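Local atomic coordinates of ferredoxin component of carbazole 1,9a-dioxygenase (Nocardioides aromaticivorans, PDB entry 3GCE), a protein that carries a Rieske-type [2Fe-2S] cluster and probably passes electrons to the terminal oxygenase component of carbazole 1,9a-dioxygenase. Residues A[45-50]-A[56-61]; A[25-28]-A[33-36]. One frame throughout, in Å; residues are numbered along the deposited sequence.

Contact 1: residues A[45-50]-A[56-61]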
# COMPACT_ATOMS: atom_id res chain seq x y z
N TYR A 45 -2.79 3.08 4.93
CA TYR A 45 -3.09 1.76 4.37
C TYR A 45 -1.82 1.13 3.85
O TYR A 45 -0.91 1.84 3.43
CB TYR A 45 -4.08 1.90 3.20
CG TYR A 45 -5.32 2.62 3.63
CD1 TYR A 45 -6.27 1.96 4.38
CD2 TYR A 45 -5.52 3.96 3.32
CE1 TYR A 45 -7.41 2.61 4.81
CE2 TYR A 45 -6.69 4.62 3.75
CZ TYR A 45 -7.62 3.92 4.48
OH TYR A 45 -8.77 4.53 4.92
N ALA A 46 -1.76 -0.20 3.87
CA ALA A 46 -0.54 -0.90 3.44
C ALA A 46 -0.92 -2.18 2.73
O ALA A 46 -1.73 -2.96 3.26
CB ALA A 46 0.34 -1.21 4.65
N ILE A 47 -0.37 -2.40 1.54
CA ILE A 47 -0.58 -3.65 0.80
C ILE A 47 0.73 -4.03 0.16
O ILE A 47 1.64 -3.22 0.10
CB ILE A 47 -1.75 -3.58 -0.27
CG1 ILE A 47 -1.49 -2.48 -1.32
CG2 ILE A 47 -3.08 -3.35 0.45
CD1 ILE A 47 -2.38 -2.61 -2.61
N SER A 48 0.83 -5.27 -0.31
CA SER A 48 2.01 -5.67 -1.08
C SER A 48 2.23 -4.70 -2.23
O SER A 48 1.29 -4.29 -2.91
CB SER A 48 1.85 -7.07 -1.65
OG SER A 48 2.93 -7.30 -2.55
N ASN A 49 3.49 -4.35 -2.46
CA ASN A 49 3.83 -3.42 -3.53
C ASN A 49 3.88 -4.09 -4.89
O ASN A 49 4.00 -3.42 -5.90
CB ASN A 49 5.18 -2.74 -3.26
CG ASN A 49 5.37 -1.47 -4.08
OD1 ASN A 49 4.42 -0.71 -4.27
ND2 ASN A 49 6.58 -1.23 -4.57
N LEU A 50 3.83 -5.42 -4.92
CA LEU A 50 3.92 -6.15 -6.18
C LEU A 50 2.56 -6.45 -6.72
O LEU A 50 1.77 -7.13 -6.06
CB LEU A 50 4.66 -7.48 -6.01
CG LEU A 50 6.11 -7.53 -6.43
CD1 LEU A 50 6.23 -7.35 -7.98
CD2 LEU A 50 6.90 -6.50 -5.62
N ALA A 56 5.03 -5.68 -11.54
CA ALA A 56 5.02 -4.21 -11.56
C ALA A 56 4.91 -3.71 -10.13
O ALA A 56 4.45 -4.45 -9.26
CB ALA A 56 3.88 -3.67 -12.41
N TYR A 57 5.32 -2.46 -9.91
CA TYR A 57 5.46 -1.92 -8.57
C TYR A 57 4.43 -0.82 -8.33
O TYR A 57 4.47 0.25 -8.92
CB TYR A 57 6.94 -1.49 -8.30
CG TYR A 57 7.83 -2.69 -8.54
CD1 TYR A 57 8.08 -3.61 -7.51
CD2 TYR A 57 8.36 -2.96 -9.81
CE1 TYR A 57 8.86 -4.76 -7.73
CE2 TYR A 57 9.15 -4.14 -10.04
CZ TYR A 57 9.39 -5.01 -8.97
OH TYR A 57 10.13 -6.16 -9.13
N LEU A 58 3.47 -1.14 -7.46
CA LEU A 58 2.27 -0.34 -7.32
C LEU A 58 2.50 1.10 -6.84
O LEU A 58 1.79 2.00 -7.25
CB LEU A 58 1.27 -1.04 -6.37
CG LEU A 58 0.81 -2.42 -6.87
CD1 LEU A 58 -0.09 -3.05 -5.79
CD2 LEU A 58 0.04 -2.31 -8.22
N ASP A 59 3.48 1.31 -5.97
CA ASP A 59 3.80 2.66 -5.50
C ASP A 59 4.19 3.64 -6.63
O ASP A 59 4.13 4.86 -6.44
CB ASP A 59 4.91 2.61 -4.43
CG ASP A 59 6.30 2.48 -5.01
OD1 ASP A 59 6.65 1.45 -5.62
OD2 ASP A 59 7.09 3.42 -4.80
N MET A 60 4.60 3.10 -7.78
CA MET A 60 4.95 3.92 -8.94
C MET A 60 3.73 4.22 -9.82
O MET A 60 3.84 4.94 -10.82
CB MET A 60 6.03 3.23 -9.80
CG MET A 60 7.34 2.87 -9.07
SD MET A 60 8.01 4.25 -8.18
CE MET A 60 8.53 5.27 -9.56
N GLY A 61 2.57 3.68 -9.44
CA GLY A 61 1.30 3.95 -10.12
C GLY A 61 0.58 5.18 -9.58
O GLY A 61 1.21 6.08 -9.01
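At the edge of the Tyr57 phenol ring, near its plane, sits the carboxamide nitrogen Asn49 ND2, while Leu50 comes in obliquely, its CD2 lying 3.4 Å from Tyr57 CE1; the side chains of Leu50 and Tyr57 run side by side, pointing the same way. The Tyr57 hydroxyl is hydrogen-bonded to the carboxylate of Glu55, just before the segment. The carboxamide of Asn49 is bonded through both of its ends. Its oxygen takes the backbone N-H of Asp59 in the carbonyl plane on a lone pair (Asn49 OD1 to Asp59 N, 2.8 Å), and its nitrogen donates to the carboxylate, Asn49 ND2 to Asp59 OD1 at 2.9 Å. That oxygen is met from above the carboxylate plane, which is turned 55° from the amide. A second carboxylate, that of Glu34, also accepts from ND2. With CG anti to the backbone N (chi1 -161°), Asn49 extends its amide to the 3-10 turn at 58-60 while its main-chain O receives a nearly straight bond from Leu58 N (2.8 Å, 173°). An alanine here would probably leave the Asp59 N-H and the carboxylates of Asp59 and Glu34 without their amide partner. Nearer the strand, Leu58 CD1 meets Ile47 CD1 at 3.9 Å, the two side chains crossing at about a right angle. Ser48 OG accepts from Leu50 N in an ST turn, and a single backbone bridge pairs Leu50 with Tyr57. The two segments flank the cluster-binding loop with Cys51 and His53, and Ala56 touches the [2Fe-2S] cluster. Strand 43-48 continues the sheet of strand 33-40, where Met36 packs on Ile47 and Asn49, while Ile70 of strand 69-71 touches both Ile47 and Leu58.

Contact 2: residues A[25-28]-A[33-36]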
# COMPACT_ATOMS: atom_id res chain seq x y z
N PRO A 25 1.73 7.43 -2.61
CA PRO A 25 2.16 6.08 -2.21
C PRO A 25 3.68 5.94 -2.18
O PRO A 25 4.37 6.52 -3.01
CB PRO A 25 1.55 5.16 -3.27
CG PRO A 25 0.79 6.01 -4.21
CD PRO A 25 1.12 7.45 -3.96
N THR A 26 4.19 5.19 -1.21
CA THR A 26 5.62 4.87 -1.17
C THR A 26 5.76 3.40 -0.88
O THR A 26 4.79 2.76 -0.49
CB THR A 26 6.34 5.63 -0.04
OG1 THR A 26 5.71 6.89 0.14
CG2 THR A 26 7.78 5.87 -0.41
N ALA A 27 6.96 2.87 -1.03
CA ALA A 27 7.20 1.47 -0.73
C ALA A 27 8.32 1.38 0.31
O ALA A 27 9.24 2.21 0.32
CB ALA A 27 7.58 0.71 -1.99
N PHE A 28 8.21 0.36 1.14
CA PHE A 28 9.14 0.08 2.22
C PHE A 28 9.39 -1.42 2.29
O PHE A 28 8.50 -2.23 1.95
CB PHE A 28 8.56 0.52 3.54
CG PHE A 28 8.36 2.00 3.65
CD1 PHE A 28 9.45 2.84 3.85
CD2 PHE A 28 7.08 2.56 3.56
CE1 PHE A 28 9.27 4.22 3.95
CE2 PHE A 28 6.89 3.94 3.65
CZ PHE A 28 7.99 4.77 3.85
N ASP A 33 9.65 -8.32 2.67
CA ASP A 33 8.53 -8.04 1.75
C ASP A 33 8.39 -6.56 1.43
O ASP A 33 8.44 -5.73 2.32
CB ASP A 33 7.21 -8.57 2.30
CG ASP A 33 7.20 -10.08 2.45
OD1 ASP A 33 7.51 -10.78 1.46
OD2 ASP A 33 6.92 -10.55 3.56
N GLU A 34 8.18 -6.25 0.16
CA GLU A 34 8.05 -4.88 -0.26
C GLU A 34 6.58 -4.47 -0.12
O GLU A 34 5.67 -5.15 -0.65
CB GLU A 34 8.50 -4.70 -1.71
CG GLU A 34 8.85 -3.29 -2.08
CD GLU A 34 9.35 -3.19 -3.53
OE1 GLU A 34 10.23 -4.00 -3.94
OE2 GLU A 34 8.86 -2.31 -4.25
N VAL A 35 6.37 -3.38 0.61
CA VAL A 35 5.03 -2.97 1.00
C VAL A 35 4.73 -1.53 0.62
O VAL A 35 5.48 -0.60 0.97
CB VAL A 35 4.82 -3.18 2.52
CG1 VAL A 35 3.43 -2.74 2.94
CG2 VAL A 35 5.01 -4.64 2.87
N MET A 36 3.65 -1.34 -0.13
CA MET A 36 3.20 -0.01 -0.50
C MET A 36 2.41 0.56 0.66
O MET A 36 1.48 -0.08 1.15
CB MET A 36 2.33 -0.07 -1.75
CG MET A 36 2.02 1.32 -2.35
SD MET A 36 0.37 1.87 -1.95
CE MET A 36 -0.44 0.76 -3.03
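Met36 lays its thioether beside the ring of Pro25, SD 3.7 Å from Pro25 CB, with CG a little farther from the same carbon. Its CG stands anti to the backbone N (chi1 -170°), and bends at the next two torsions fold the chain, bringing the sulfur alongside the proline. Met36 CG also passes 3.6 Å from Thr26 O. Next along the hairpin, Ala27 and Met36 form an antiparallel non-hydrogen-bonded pair, with both CB atoms on one face of the sheet. Glu34, extended past CG, places OE2 4.0 Å from Ala27 CB, a van der Waals contact only; the hydrogen-bonding partner of this oxygen is the side chain of Asn49. Phe28 and Val35 are the adjoining hydrogen-bonded pair and project from the other face. Two backbone bonds join them, Phe28 N to Val35 O at 2.9 Å and Val35 N to Phe28 O at 2.8 Å. Across this pair the side chains barely meet; Phe28 CB and Val35 CB rest mainly against the partner's carbonyl oxygen. CA-H...O contacts accompany these bonds, the two closest being Met36 CA to Thr26 O and Ala27 CA to Val35 O, both 3.2 Å. The strand axes run 154° apart, antiparallel but not exactly so. At the far end the carboxylate of Asp33 forms a salt bridge with Lys112, the last modelled residue. Strand 33-40 is the middle one of its three-stranded sheet, with 26-30 on one flank and 43-48 on the other. Phe28 covers Val14 and Ala15 of strand 12-16, whereas Pro25 and Met36 press on Ile70 of strand 69-71, placing the hairpin between two other sheets of the Rieske domain.

From the N terminus, contact 2 comes first: strand 26-30 turns back into strand 33-40 and closes a tight hairpin. The chain then turns again into strand 43-48, and contact 1 closes the next loop, residues 51-55, which carries Cys51 and His53 of the cluster site. The two loops follow in series and neither encloses nor crosses the other. They meet in space, however, because strand 33-40 lies between strands 26-30 and 43-48: the backbone of Met36 is hydrogen-bonded to that of Ile47, and Asn49 packs on Ala27 and Met36. Together they tie the three-stranded sheet to the cluster-binding end of the Rieske domain.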